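Local coordinates for Ras GTPase-activating-like protein IQGAP2 (Homo sapiens, PDB 5CJP) that probably serves as a scaffold that binds GTP-loaded Rho-family GTPases such as Cdc42 through its Ras-GAP-like domain, at residues I121-T131 with D262-V270. Residues are numbered along the deposited sequence; the frame is centred on the assembly and turned at random.
Sequences IIDDKSLIINT and DQRRNLGSV
In the helical Ras-GAP-related domain of IQGAP2, the end of helix 111-123 and the loop that follows pack along one side of helix 261-278, from Ile122 on Gln263 to Asn130 on Arg265. The amide of Gln263 reaches the last turn of helix 111-123: NE2 gives a hydrogen bond to Ile122 O (2.8 Å, N-H...O 144°), meeting the carbonyl tilted from its plane, while OE1 accepts from the backbone N of Asn260. Beside this bond, Ile122 CD1 lies against Leu267 CD1 at 3.5 Å, the two side chains crossing at about a right angle. Ile121 turns its CG2, anti to the backbone N, onto Asn266 CB (4.0 Å). The chain then reverses in a type I turn from Asp124 to Leu127, where Asp124 OD1 accepts from Ser126 N (3.0 Å), an Asx turn, and also from Ser126 OG. Beyond the turn, Leu127 and Ile129 both pack against the Asn266 side chain, whose CG is 3.9 Å from Leu127 CG. Asn130 ND2 lies 3.2 Å from Arg265 CD, the amide and guanidinium planes 13° apart, while Asn130 OD1 accepts from Asn132 N. Ile129 also rests on Leu180, so the loop packs between helices 167-193 and 261-278 of the mainly helical Ras-GAP fold.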
ATOM      1  N   ILE E 121      16.927  -9.339 -29.935  1.00 60.19           N
ATOM      2  CA  ILE E 121      17.977  -8.384 -30.280  1.00 55.84           C
ATOM      3  C   ILE E 121      18.837  -8.052 -29.057  1.00 58.43           C
ATOM      4  O   ILE E 121      20.010  -7.667 -29.194  1.00 59.22           O
ATOM      5  CB  ILE E 121      17.365  -7.087 -30.845  1.00 50.29           C
ATOM      6  CG1 ILE E 121      16.576  -7.401 -32.115  1.00 43.37           C
ATOM      7  CG2 ILE E 121      18.450  -6.072 -31.132  1.00 46.48           C
ATOM      8  CD1 ILE E 121      15.685  -6.280 -32.574  1.00 72.65           C
ATOM      9  N   ILE E 122      18.243  -8.198 -27.871  1.00 61.15           N
ATOM     10  CA  ILE E 122      18.938  -7.931 -26.600  1.00 65.07           C
ATOM     11  C   ILE E 122      19.861  -9.090 -26.266  1.00 65.44           C
ATOM     12  O   ILE E 122      21.007  -8.895 -25.878  1.00 62.80           O
ATOM     13  CB  ILE E 122      17.932  -7.756 -25.407  1.00 67.56           C
ATOM     14  CG1 ILE E 122      17.177  -6.426 -25.484  1.00 69.66           C
ATOM     15  CG2 ILE E 122      18.644  -7.757 -24.113  1.00 67.99           C
ATOM     16  CD1 ILE E 122      17.167  -5.811 -26.803  1.00 72.65           C
ATOM     17  N   ASP E 123      19.347 -10.300 -26.446  1.00 69.11           N
ATOM     18  CA  ASP E 123      20.085 -11.517 -26.139  1.00 73.43           C
ATOM     19  C   ASP E 123      21.271 -11.850 -27.041  1.00 71.92           C
ATOM     20  O   ASP E 123      22.191 -12.558 -26.625  1.00 70.86           O
ATOM     21  CB  ASP E 123      19.119 -12.709 -26.112  1.00 80.59           C
ATOM     22  CG  ASP E 123      18.151 -12.658 -24.938  1.00 86.73           C
ATOM     23  OD1 ASP E 123      17.295 -13.568 -24.835  1.00 91.32           O
ATOM     24  OD2 ASP E 123      18.247 -11.716 -24.119  1.00 90.07           O
ATOM     25  N   ASP E 124      21.263 -11.356 -28.273  1.00 70.99           N
ATOM     26  CA  ASP E 124      22.371 -11.648 -29.173  1.00 69.36           C
ATOM     27  C   ASP E 124      23.636 -10.944 -28.697  1.00 68.68           C
ATOM     28  O   ASP E 124      23.918  -9.817 -29.097  1.00 68.61           O
ATOM     29  CB  ASP E 124      22.058 -11.202 -30.592  1.00 67.57           C
ATOM     30  CG  ASP E 124      23.035 -11.771 -31.591  1.00 65.20           C
ATOM     31  OD1 ASP E 124      24.163 -12.110 -31.168  1.00 64.13           O
ATOM     32  OD2 ASP E 124      22.686 -11.876 -32.786  1.00 64.50           O
ATOM     33  N   LYS E 125      24.389 -11.630 -27.846  1.00 68.51           N
ATOM     34  CA  LYS E 125      25.624 -11.101 -27.283  1.00 69.16           C
ATOM     35  C   LYS E 125      26.689 -10.701 -28.303  1.00 68.40           C
ATOM     36  O   LYS E 125      27.719 -10.143 -27.932  1.00 69.36           O
ATOM     37  CB  LYS E 125      26.214 -12.131 -26.321  1.00 70.14           C
ATOM     38  CG  LYS E 125      26.224 -11.689 -24.874  1.00 73.48           C
ATOM     39  CD  LYS E 125      26.481 -12.860 -23.938  1.00 75.94           C
ATOM     40  CE  LYS E 125      25.377 -13.917 -24.064  1.00 76.92           C
ATOM     41  NZ  LYS E 125      25.546 -15.037 -23.096  1.00 77.75           N
ATOM     42  N   SER E 126      26.445 -10.964 -29.584  1.00 67.00           N
ATOM     43  CA  SER E 126      27.420 -10.630 -30.616  1.00 65.31           C
ATOM     44  C   SER E 126      26.973  -9.527 -31.567  1.00 61.50           C
ATOM     45  O   SER E 126      27.797  -8.943 -32.275  1.00 60.43           O
ATOM     46  CB  SER E 126      27.759 -11.872 -31.443  1.00 69.03           C
ATOM     47  OG  SER E 126      26.838 -12.046 -32.509  1.00 68.76           O
ATOM     48  N   LEU E 127      25.672  -9.256 -31.599  1.00 57.20           N
ATOM     49  CA  LEU E 127      25.122  -8.230 -32.472  1.00 52.65           C
ATOM     50  C   LEU E 127      25.621  -6.854 -32.068  1.00 53.53           C
ATOM     51  O   LEU E 127      25.507  -6.449 -30.910  1.00 52.33           O
ATOM     52  CB  LEU E 127      23.602  -8.265 -32.418  1.00 48.20           C
ATOM     53  CG  LEU E 127      22.873  -7.259 -33.306  1.00 41.23           C
ATOM     54  CD1 LEU E 127      23.171  -7.502 -34.793  1.00 40.32           C
ATOM     55  CD2 LEU E 127      21.412  -7.391 -33.025  1.00 34.76           C
ATOM     56  N   ILE E 128      26.189  -6.144 -33.037  1.00 55.57           N
ATOM     57  CA  ILE E 128      26.739  -4.811 -32.826  1.00 55.26           C
ATOM     58  C   ILE E 128      26.522  -4.005 -34.087  1.00 56.50           C
ATOM     59  O   ILE E 128      27.433  -3.850 -34.903  1.00 58.55           O
ATOM     60  CB  ILE E 128      28.246  -4.860 -32.573  1.00 56.00           C
ATOM     61  CG1 ILE E 128      28.541  -5.667 -31.314  1.00 55.07           C
ATOM     62  CG2 ILE E 128      28.800  -3.474 -32.399  1.00 54.63           C
ATOM     63  CD1 ILE E 128      29.976  -5.994 -31.216  1.00 72.65           C
ATOM     64  N   ILE E 129      25.310  -3.497 -34.256  1.00 57.08           N
ATOM     65  CA  ILE E 129      24.992  -2.686 -35.416  1.00 57.01           C
ATOM     66  C   ILE E 129      25.494  -1.258 -35.168  1.00 59.54           C
ATOM     67  O   ILE E 129      25.398  -0.734 -34.048  1.00 61.20           O
ATOM     68  CB  ILE E 129      23.465  -2.660 -35.671  1.00 54.23           C
ATOM     69  CG1 ILE E 129      22.952  -4.079 -35.891  1.00 52.36           C
ATOM     70  CG2 ILE E 129      23.145  -1.809 -36.888  1.00 50.41           C
ATOM     71  CD1 ILE E 129      21.448  -4.194 -35.823  1.00 72.65           C
ATOM     72  N   ASN E 130      26.053  -0.643 -36.203  1.00 59.84           N
ATOM     73  CA  ASN E 130      26.551   0.730 -36.108  1.00 60.55           C
ATOM     74  C   ASN E 130      26.634   1.343 -37.499  1.00 61.86           C
ATOM     75  O   ASN E 130      27.574   1.091 -38.256  1.00 62.28           O
ATOM     76  CB  ASN E 130      27.931   0.782 -35.459  1.00 58.32           C
ATOM     77  CG  ASN E 130      28.258   2.164 -34.893  1.00 54.09           C
ATOM     78  OD1 ASN E 130      28.086   3.185 -35.556  1.00 50.81           O
ATOM     79  ND2 ASN E 130      28.735   2.191 -33.659  1.00 53.80           N
ATOM     80  N   THR E 131      25.639   2.154 -37.822  1.00 63.59           N
ATOM     81  CA  THR E 131      25.556   2.795 -39.122  1.00 65.32           C
ATOM     82  C   THR E 131      26.409   4.054 -39.246  1.00 65.50           C
ATOM     83  O   THR E 131      26.226   4.840 -40.176  1.00 63.35           O
ATOM     84  CB  THR E 131      24.096   3.150 -39.425  1.00 67.36           C
ATOM     85  OG1 THR E 131      23.536   3.872 -38.318  1.00 65.30           O
ATOM     86  CG2 THR E 131      23.294   1.885 -39.633  1.00 67.55           C
ATOM     87  N   ASP E 262      25.580  -1.016 -26.622  1.00 67.59           N
ATOM     88  CA  ASP E 262      25.466  -1.778 -27.861  1.00 67.10           C
ATOM     89  C   ASP E 262      24.029  -2.216 -28.123  1.00 65.50           C
ATOM     90  O   ASP E 262      23.581  -2.239 -29.266  1.00 63.22           O
ATOM     91  CB  ASP E 262      26.385  -2.997 -27.800  1.00 69.82           C
ATOM     92  CG  ASP E 262      27.854  -2.622 -27.878  1.00 68.58           C
ATOM     93  OD1 ASP E 262      28.684  -3.402 -27.360  1.00 70.23           O
ATOM     94  OD2 ASP E 262      28.176  -1.561 -28.461  1.00 67.41           O
ATOM     95  N   GLN E 263      23.314  -2.562 -27.058  1.00 64.74           N
ATOM     96  CA  GLN E 263      21.928  -2.984 -27.185  1.00 63.97           C
ATOM     97  C   GLN E 263      21.089  -1.758 -27.509  1.00 62.14           C
ATOM     98  O   GLN E 263      20.144  -1.832 -28.297  1.00 62.29           O
ATOM     99  CB  GLN E 263      21.462  -3.652 -25.887  1.00 66.17           C
ATOM    100  CG  GLN E 263      22.303  -4.868 -25.503  1.00 66.15           C
ATOM    101  CD  GLN E 263      21.921  -5.471 -24.159  1.00 67.48           C
ATOM    102  OE1 GLN E 263      21.905  -4.783 -23.138  1.00 68.18           O
ATOM    103  NE2 GLN E 263      21.624  -6.768 -24.154  1.00 65.93           N
ATOM    104  N   ARG E 264      21.449  -0.623 -26.913  1.00 58.76           N
ATOM    105  CA  ARG E 264      20.753   0.636 -27.166  1.00 55.85           C
ATOM    106  C   ARG E 264      20.903   1.041 -28.621  1.00 55.37           C
ATOM    107  O   ARG E 264      19.920   1.367 -29.298  1.00 53.33           O
ATOM    108  CB  ARG E 264      21.340   1.756 -26.317  1.00 54.59           C
ATOM    109  CG  ARG E 264      20.523   2.093 -25.114  1.00 50.66           C
ATOM    110  CD  ARG E 264      19.211   2.748 -25.494  1.00 44.35           C
ATOM    111  NE  ARG E 264      18.167   2.324 -24.563  1.00 43.06           N
ATOM    112  CZ  ARG E 264      18.299   2.322 -23.241  1.00 39.97           C
ATOM    113  NH1 ARG E 264      19.432   2.727 -22.688  1.00 40.78           N
ATOM    114  NH2 ARG E 264      17.307   1.900 -22.476  1.00 39.35           N
ATOM    115  N   ARG E 265      22.151   1.040 -29.080  1.00 53.91           N
ATOM    116  CA  ARG E 265      22.478   1.409 -30.449  1.00 53.85           C
ATOM    117  C   ARG E 265      21.798   0.464 -31.449  1.00 50.98           C
ATOM    118  O   ARG E 265      21.456   0.871 -32.564  1.00 46.42           O
ATOM    119  CB  ARG E 265      23.995   1.400 -30.635  1.00 56.93           C
ATOM    120  CG  ARG E 265      24.474   2.067 -31.907  1.00 61.16           C
ATOM    121  CD  ARG E 265      25.970   1.935 -32.014  1.00 67.53           C
ATOM    122  NE  ARG E 265      26.628   2.413 -30.803  1.00 70.74           N
ATOM    123  CZ  ARG E 265      26.696   3.695 -30.449  1.00 73.30           C
ATOM    124  NH1 ARG E 265      26.146   4.627 -31.220  1.00 73.82           N
ATOM    125  NH2 ARG E 265      27.308   4.043 -29.325  1.00 74.64           N
ATOM    126  N   ASN E 266      21.598  -0.787 -31.036  1.00 48.52           N
ATOM    127  CA  ASN E 266      20.943  -1.766 -31.895  1.00 49.87           C
ATOM    128  C   ASN E 266      19.451  -1.457 -31.984  1.00 48.25           C
ATOM    129  O   ASN E 266      18.919  -1.269 -33.078  1.00 48.33           O
ATOM    130  CB  ASN E 266      21.158  -3.191 -31.365  1.00 52.76           C
ATOM    131  CG  ASN E 266      22.537  -3.756 -31.726  1.00 54.23           C
ATOM    132  OD1 ASN E 266      22.907  -4.839 -31.275  1.00 54.44           O
ATOM    133  ND2 ASN E 266      23.293  -3.029 -32.540  1.00 55.71           N
ATOM    134  N   LEU E 267      18.776  -1.396 -30.841  1.00 46.72           N
ATOM    135  CA  LEU E 267      17.346  -1.092 -30.823  1.00 44.34           C
ATOM    136  C   LEU E 267      17.091   0.264 -31.454  1.00 44.62           C
ATOM    137  O   LEU E 267      16.152   0.434 -32.236  1.00 43.13           O
ATOM    138  CB  LEU E 267      16.816  -1.100 -29.398  1.00 37.87           C
ATOM    139  CG  LEU E 267      16.814  -2.494 -28.799  1.00 33.32           C
ATOM    140  CD1 LEU E 267      16.668  -2.389 -27.298  1.00 30.01           C
ATOM    141  CD2 LEU E 267      15.685  -3.329 -29.431  1.00 29.77           C
ATOM    142  N   GLY E 268      17.948   1.219 -31.102  1.00 45.13           N
ATOM    143  CA  GLY E 268      17.840   2.560 -31.641  1.00 46.04           C
ATOM    144  C   GLY E 268      17.967   2.552 -33.146  1.00 45.73           C
ATOM    145  O   GLY E 268      17.246   3.274 -33.835  1.00 45.54           O
ATOM    146  N   SER E 269      18.879   1.742 -33.675  1.00 45.63           N
ATOM    147  CA  SER E 269      19.041   1.687 -35.125  1.00 45.23           C
ATOM    148  C   SER E 269      17.782   1.143 -35.801  1.00 44.16           C
ATOM    149  O   SER E 269      17.405   1.581 -36.894  1.00 41.35           O
ATOM    150  CB  SER E 269      20.250   0.834 -35.496  1.00 45.47           C
ATOM    151  OG  SER E 269      21.459   1.515 -35.203  1.00 43.59           O
ATOM    152  N   VAL E 270      17.120   0.199 -35.148  1.00 43.08           N
ATOM    153  CA  VAL E 270      15.922  -0.349 -35.745  1.00 44.21           C
ATOM    154  C   VAL E 270      14.893   0.754 -35.787  1.00 42.69           C
ATOM    155  O   VAL E 270      14.240   0.950 -36.804  1.00 44.49           O
ATOM    156  CB  VAL E 270      15.352  -1.526 -34.945  1.00 45.17           C
ATOM    157  CG1 VAL E 270      14.114  -2.046 -35.645  1.00 45.35           C
ATOM    158  CG2 VAL E 270      16.386  -2.630 -34.808  1.00 44.71           C
TER